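PDB 2YNK: WZI from Escherichia coli, which probably binds capsular polysaccharide as an outer-membrane beta-barrel lectin that takes part in group 1 capsule assembly. Local coordinates for residues Asn12-Arg20 and Glu313-Asn324. Sequence-based numbering, arbitrary orientation.
Sequences NDLAWLSDR and EGHHGWGKDAVN. With D12 (dodecane), chain F.
W16, near the C-terminal end of helix 8-19, inserts its indole against the barrel hairpin formed by strands 306-317 and 322-331. The helix crosses segment 313-317 almost at right angles (85°).

Two hydrogen bonds join the segments. W16 NE1 gives one to H316 O (3.0 Å), from above the carbonyl plane. This oxygen also accepts a hydrogen bond from V323 N. R20 NH1 reaches H315 O (3.3 Å), which lies in the guanidinium plane. The bend at chi3 (66°) turns the guanidinium back to the strand, while R20 NE pairs with E51.

The apolar packing centres on the indole. A322 CB sits above its rim, 3.6 Å from W16 CE2, and R20 CD on the opposite side. H315 CB meets W16 CD1 at 3.5 Å.

The H315 ring turns one face to the helix backbone, with A15 O over its centre. Its edge is fixed within the hairpin. H315 NE2 donates to the anti lone pair of E313 OE1 (2.6 Å), and H315 ND1 to N324 OD1 (2.5 Å).

D19 OD2 and E313 OE1 bring like charges within 3.0 Å. K276 forms salt bridges with both carboxylates. S288 OG hydrogen-bonds D19 OD2, and Y156 OH hydrogen-bonds E313 OE1.

E313, H315, A322 and N324 point toward the helix. V323 points away, on the side of the bound alkanes, which places the helix on the inner wall of the barrel. W318 lies face-on to a dodecane. With both ring nitrogens donating beside two carboxylates, H315 is probably protonated, which would ease the acidic cluster together with K276.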
loop_
_atom_site.group_PDB
_atom_site.type_symbol
_atom_site.label_atom_id
_atom_site.label_comp_id
_atom_site.label_asym_id
_atom_site.label_seq_id
_atom_site.Cartn_x
_atom_site.Cartn_y
_atom_site.Cartn_z
ATOM N N ASN A 12 -3.867 -4.435 -9.325
ATOM C CA ASN A 12 -5.236 -4.647 -9.786
ATOM C C ASN A 12 -5.305 -5.826 -10.792
ATOM O O ASN A 12 -6.239 -6.629 -10.762
ATOM C CB ASN A 12 -5.812 -3.361 -10.391
ATOM C CG ASN A 12 -5.906 -2.218 -9.379
ATOM O OD1 ASN A 12 -5.320 -1.154 -9.580
ATOM N ND2 ASN A 12 -6.634 -2.437 -8.288
ATOM N N ASP A 13 -4.296 -5.923 -11.657
ATOM C CA ASP A 13 -4.164 -7.027 -12.589
ATOM C C ASP A 13 -3.948 -8.374 -11.866
ATOM O O ASP A 13 -4.580 -9.374 -12.207
ATOM C CB ASP A 13 -3.039 -6.741 -13.601
ATOM C CG ASP A 13 -3.496 -5.847 -14.759
ATOM O OD1 ASP A 13 -4.557 -5.207 -14.636
ATOM O OD2 ASP A 13 -2.807 -5.783 -15.802
ATOM N N LEU A 14 -3.074 -8.397 -10.865
ATOM C CA LEU A 14 -2.874 -9.606 -10.065
ATOM C C LEU A 14 -4.142 -9.963 -9.298
ATOM O O LEU A 14 -4.519 -11.132 -9.232
ATOM C CB LEU A 14 -1.718 -9.432 -9.070
ATOM C CG LEU A 14 -0.289 -9.398 -9.616
ATOM C CD1 LEU A 14 0.697 -9.330 -8.459
ATOM C CD2 LEU A 14 -0.010 -10.613 -10.487
ATOM N N ALA A 15 -4.792 -8.956 -8.717
ATOM C CA ALA A 15 -5.994 -9.176 -7.908
ATOM C C ALA A 15 -7.141 -9.718 -8.757
ATOM O O ALA A 15 -7.956 -10.514 -8.290
ATOM C CB ALA A 15 -6.412 -7.886 -7.211
ATOM N N TRP A 16 -7.199 -9.265 -10.002
ATOM C CA TRP A 16 -8.190 -9.735 -10.957
ATOM C C TRP A 16 -7.974 -11.211 -11.192
ATOM O O TRP A 16 -8.888 -12.017 -11.043
ATOM C CB TRP A 16 -8.056 -8.929 -12.250
ATOM C CG TRP A 16 -9.151 -9.109 -13.278
ATOM C CD1 TRP A 16 -10.292 -8.336 -13.447
ATOM C CD2 TRP A 16 -9.207 -10.104 -14.359
ATOM N NE1 TRP A 16 -11.037 -8.790 -14.507
ATOM C CE2 TRP A 16 -10.438 -9.837 -15.101
ATOM C CE3 TRP A 16 -8.392 -11.147 -14.765
ATOM C CZ2 TRP A 16 -10.819 -10.606 -16.194
ATOM C CZ3 TRP A 16 -8.781 -11.911 -15.874
ATOM C CH2 TRP A 16 -9.968 -11.648 -16.566
ATOM N N LEU A 17 -6.740 -11.575 -11.520
ATOM C CA LEU A 17 -6.390 -12.960 -11.804
ATOM C C LEU A 17 -6.607 -13.871 -10.590
ATOM O O LEU A 17 -7.060 -15.013 -10.731
ATOM C CB LEU A 17 -4.935 -13.039 -12.286
ATOM C CG LEU A 17 -4.687 -12.433 -13.671
ATOM C CD1 LEU A 17 -3.245 -11.985 -13.818
ATOM C CD2 LEU A 17 -5.061 -13.427 -14.766
ATOM N N SER A 18 -6.295 -13.357 -9.402
ATOM C CA SER A 18 -6.350 -14.156 -8.175
ATOM C C SER A 18 -7.782 -14.452 -7.760
ATOM O O SER A 18 -8.105 -15.577 -7.396
ATOM C CB SER A 18 -5.600 -13.450 -7.037
ATOM O OG SER A 18 -5.968 -13.958 -5.762
ATOM N N ASP A 19 -8.638 -13.441 -7.823
ATOM C CA ASP A 19 -10.016 -13.583 -7.363
ATOM C C ASP A 19 -10.871 -14.383 -8.337
ATOM O O ASP A 19 -11.916 -14.892 -7.967
ATOM C CB ASP A 19 -10.640 -12.206 -7.123
ATOM C CG ASP A 19 -10.105 -11.529 -5.873
ATOM O OD1 ASP A 19 -9.023 -11.918 -5.377
ATOM O OD2 ASP A 19 -10.776 -10.603 -5.378
ATOM N N ARG A 20 -10.422 -14.477 -9.582
ATOM C CA ARG A 20 -11.060 -15.318 -10.581
ATOM C C ARG A 20 -10.490 -16.726 -10.576
ATOM O O ARG A 20 -10.870 -17.532 -11.407
ATOM C CB ARG A 20 -10.870 -14.725 -11.977
ATOM C CG ARG A 20 -11.595 -13.410 -12.202
ATOM C CD ARG A 20 -11.367 -12.895 -13.613
ATOM N NE ARG A 20 -11.968 -13.777 -14.612
ATOM C CZ ARG A 20 -13.260 -13.807 -14.928
ATOM N NH1 ARG A 20 -14.124 -12.998 -14.328
ATOM N NH2 ARG A 20 -13.694 -14.660 -15.853
ATOM N N GLU A 313 -15.026 -6.758 -3.097
ATOM C CA GLU A 313 -14.444 -6.509 -4.422
ATOM C C GLU A 313 -14.918 -7.537 -5.439
ATOM O O GLU A 313 -15.212 -8.682 -5.090
ATOM C CB GLU A 313 -12.912 -6.507 -4.364
ATOM C CG GLU A 313 -12.302 -7.696 -3.634
ATOM C CD GLU A 313 -10.785 -7.742 -3.713
ATOM O OE1 GLU A 313 -10.238 -7.686 -4.837
ATOM O OE2 GLU A 313 -10.137 -7.841 -2.644
ATOM N N GLY A 314 -14.995 -7.105 -6.698
ATOM C CA GLY A 314 -15.341 -7.975 -7.810
ATOM C C GLY A 314 -14.443 -7.730 -9.007
ATOM O O GLY A 314 -13.851 -6.657 -9.144
ATOM N N HIS A 315 -14.350 -8.736 -9.873
ATOM C CA HIS A 315 -13.433 -8.718 -11.006
ATOM C C HIS A 315 -14.051 -9.486 -12.146
ATOM O O HIS A 315 -14.332 -10.668 -12.017
ATOM C CB HIS A 315 -12.110 -9.350 -10.599
ATOM C CG HIS A 315 -11.466 -8.698 -9.398
ATOM N ND1 HIS A 315 -10.668 -7.626 -9.499
ATOM C CD2 HIS A 315 -11.530 -9.010 -8.045
ATOM C CE1 HIS A 315 -10.238 -7.269 -8.278
ATOM N NE2 HIS A 315 -10.765 -8.115 -7.389
ATOM N N HIS A 316 -14.275 -8.825 -13.273
ATOM C CA HIS A 316 -15.094 -9.375 -14.333
ATOM C C HIS A 316 -14.432 -9.190 -15.664
ATOM O O HIS A 316 -13.654 -8.261 -15.849
ATOM C CB HIS A 316 -16.455 -8.689 -14.342
ATOM C CG HIS A 316 -17.157 -8.691 -13.003
ATOM N ND1 HIS A 316 -17.739 -9.788 -12.490
ATOM C CD2 HIS A 316 -17.367 -7.670 -12.078
ATOM C CE1 HIS A 316 -18.290 -9.492 -11.297
ATOM N NE2 HIS A 316 -18.062 -8.196 -11.048
ATOM N N GLY A 317 -14.726 -10.094 -16.601
ATOM C CA GLY A 317 -14.315 -9.941 -17.999
ATOM C C GLY A 317 -15.504 -9.460 -18.806
ATOM O O GLY A 317 -16.641 -9.791 -18.474
ATOM N N TRP A 318 -15.263 -8.658 -19.841
ATOM C CA TRP A 318 -16.343 -8.195 -20.704
ATOM C C TRP A 318 -16.217 -8.915 -22.026
ATOM O O TRP A 318 -16.545 -10.105 -22.107
ATOM C CB TRP A 318 -16.321 -6.680 -20.820
ATOM C CG TRP A 318 -17.650 -6.089 -21.222
ATOM C CD1 TRP A 318 -18.539 -6.562 -22.183
ATOM C CD2 TRP A 318 -18.282 -4.870 -20.689
ATOM N NE1 TRP A 318 -19.640 -5.750 -22.273
ATOM C CE2 TRP A 318 -19.549 -4.718 -21.407
ATOM C CE3 TRP A 318 -17.937 -3.928 -19.726
ATOM C CZ2 TRP A 318 -20.414 -3.666 -21.156
ATOM C CZ3 TRP A 318 -18.817 -2.870 -19.479
ATOM C CH2 TRP A 318 -20.025 -2.743 -20.180
ATOM N N GLY A 319 -15.758 -8.246 -23.080
ATOM C CA GLY A 319 -15.332 -8.964 -24.272
ATOM C C GLY A 319 -13.996 -9.569 -23.914
ATOM O O GLY A 319 -13.929 -10.565 -23.196
ATOM N N LYS A 320 -12.930 -8.942 -24.394
ATOM C CA LYS A 320 -11.581 -9.244 -23.933
ATOM C C LYS A 320 -11.137 -8.260 -22.843
ATOM O O LYS A 320 -10.061 -8.419 -22.261
ATOM C CB LYS A 320 -10.610 -9.206 -25.108
ATOM C CG LYS A 320 -10.825 -10.320 -26.122
ATOM C CD LYS A 320 -9.741 -10.290 -27.191
ATOM C CE LYS A 320 -9.447 -11.667 -27.767
ATOM N NZ LYS A 320 -8.258 -11.629 -28.667
ATOM N N ASP A 321 -11.967 -7.254 -22.561
ATOM C CA ASP A 321 -11.655 -6.249 -21.542
ATOM C C ASP A 321 -11.838 -6.833 -20.146
ATOM O O ASP A 321 -12.361 -7.944 -19.990
ATOM C CB ASP A 321 -12.552 -5.012 -21.687
ATOM C CG ASP A 321 -12.340 -4.267 -22.998
ATOM O OD1 ASP A 321 -11.318 -4.510 -23.686
ATOM O OD2 ASP A 321 -13.205 -3.422 -23.334
ATOM N N ALA A 322 -11.404 -6.074 -19.141
ATOM C CA ALA A 322 -11.503 -6.483 -17.744
ATOM C C ALA A 322 -12.083 -5.353 -16.889
ATOM O O ALA A 322 -11.797 -4.174 -17.127
ATOM C CB ALA A 322 -10.136 -6.887 -17.226
ATOM N N VAL A 323 -12.899 -5.718 -15.900
ATOM C CA VAL A 323 -13.537 -4.746 -15.032
ATOM C C VAL A 323 -13.223 -5.056 -13.580
ATOM O O VAL A 323 -13.439 -6.176 -13.128
ATOM C CB VAL A 323 -15.057 -4.699 -15.250
ATOM C CG1 VAL A 323 -15.724 -3.798 -14.219
ATOM C CG2 VAL A 323 -15.359 -4.193 -16.646
ATOM N N ASN A 324 -12.702 -4.042 -12.873
ATOM C CA ASN A 324 -12.340 -4.122 -11.448
ATOM C C ASN A 324 -13.211 -3.179 -10.650
ATOM O O ASN A 324 -13.380 -2.029 -11.042
ATOM C CB ASN A 324 -10.906 -3.660 -11.234
ATOM C CG ASN A 324 -9.887 -4.713 -11.554
ATOM O OD1 ASN A 324 -9.718 -5.667 -10.807
ATOM N ND2 ASN A 324 -9.154 -4.516 -12.643
HETATM C C1 D12 F . -16.547 -3.717 -24.206
HETATM C C2 D12 F . -17.194 -2.666 -23.322
HETATM C C3 D12 F . -16.665 -1.258 -23.617
HETATM C C4 D12 F . -17.520 -0.162 -22.969
HETATM C C5 D12 F . -16.711 0.785 -22.074
HETATM C C6 D12 F . -17.424 2.118 -21.803
HETATM C C7 D12 F . -17.458 2.527 -20.323
HETATM C C8 D12 F . -16.222 3.311 -19.868
HETATM C C9 D12 F . -16.584 4.684 -19.293
HETATM C C10 D12 F . -15.346 5.406 -18.756
HETATM C C11 D12 F . -15.688 6.733 -18.073
HETATM C C12 D12 F . -14.502 7.295 -17.315
#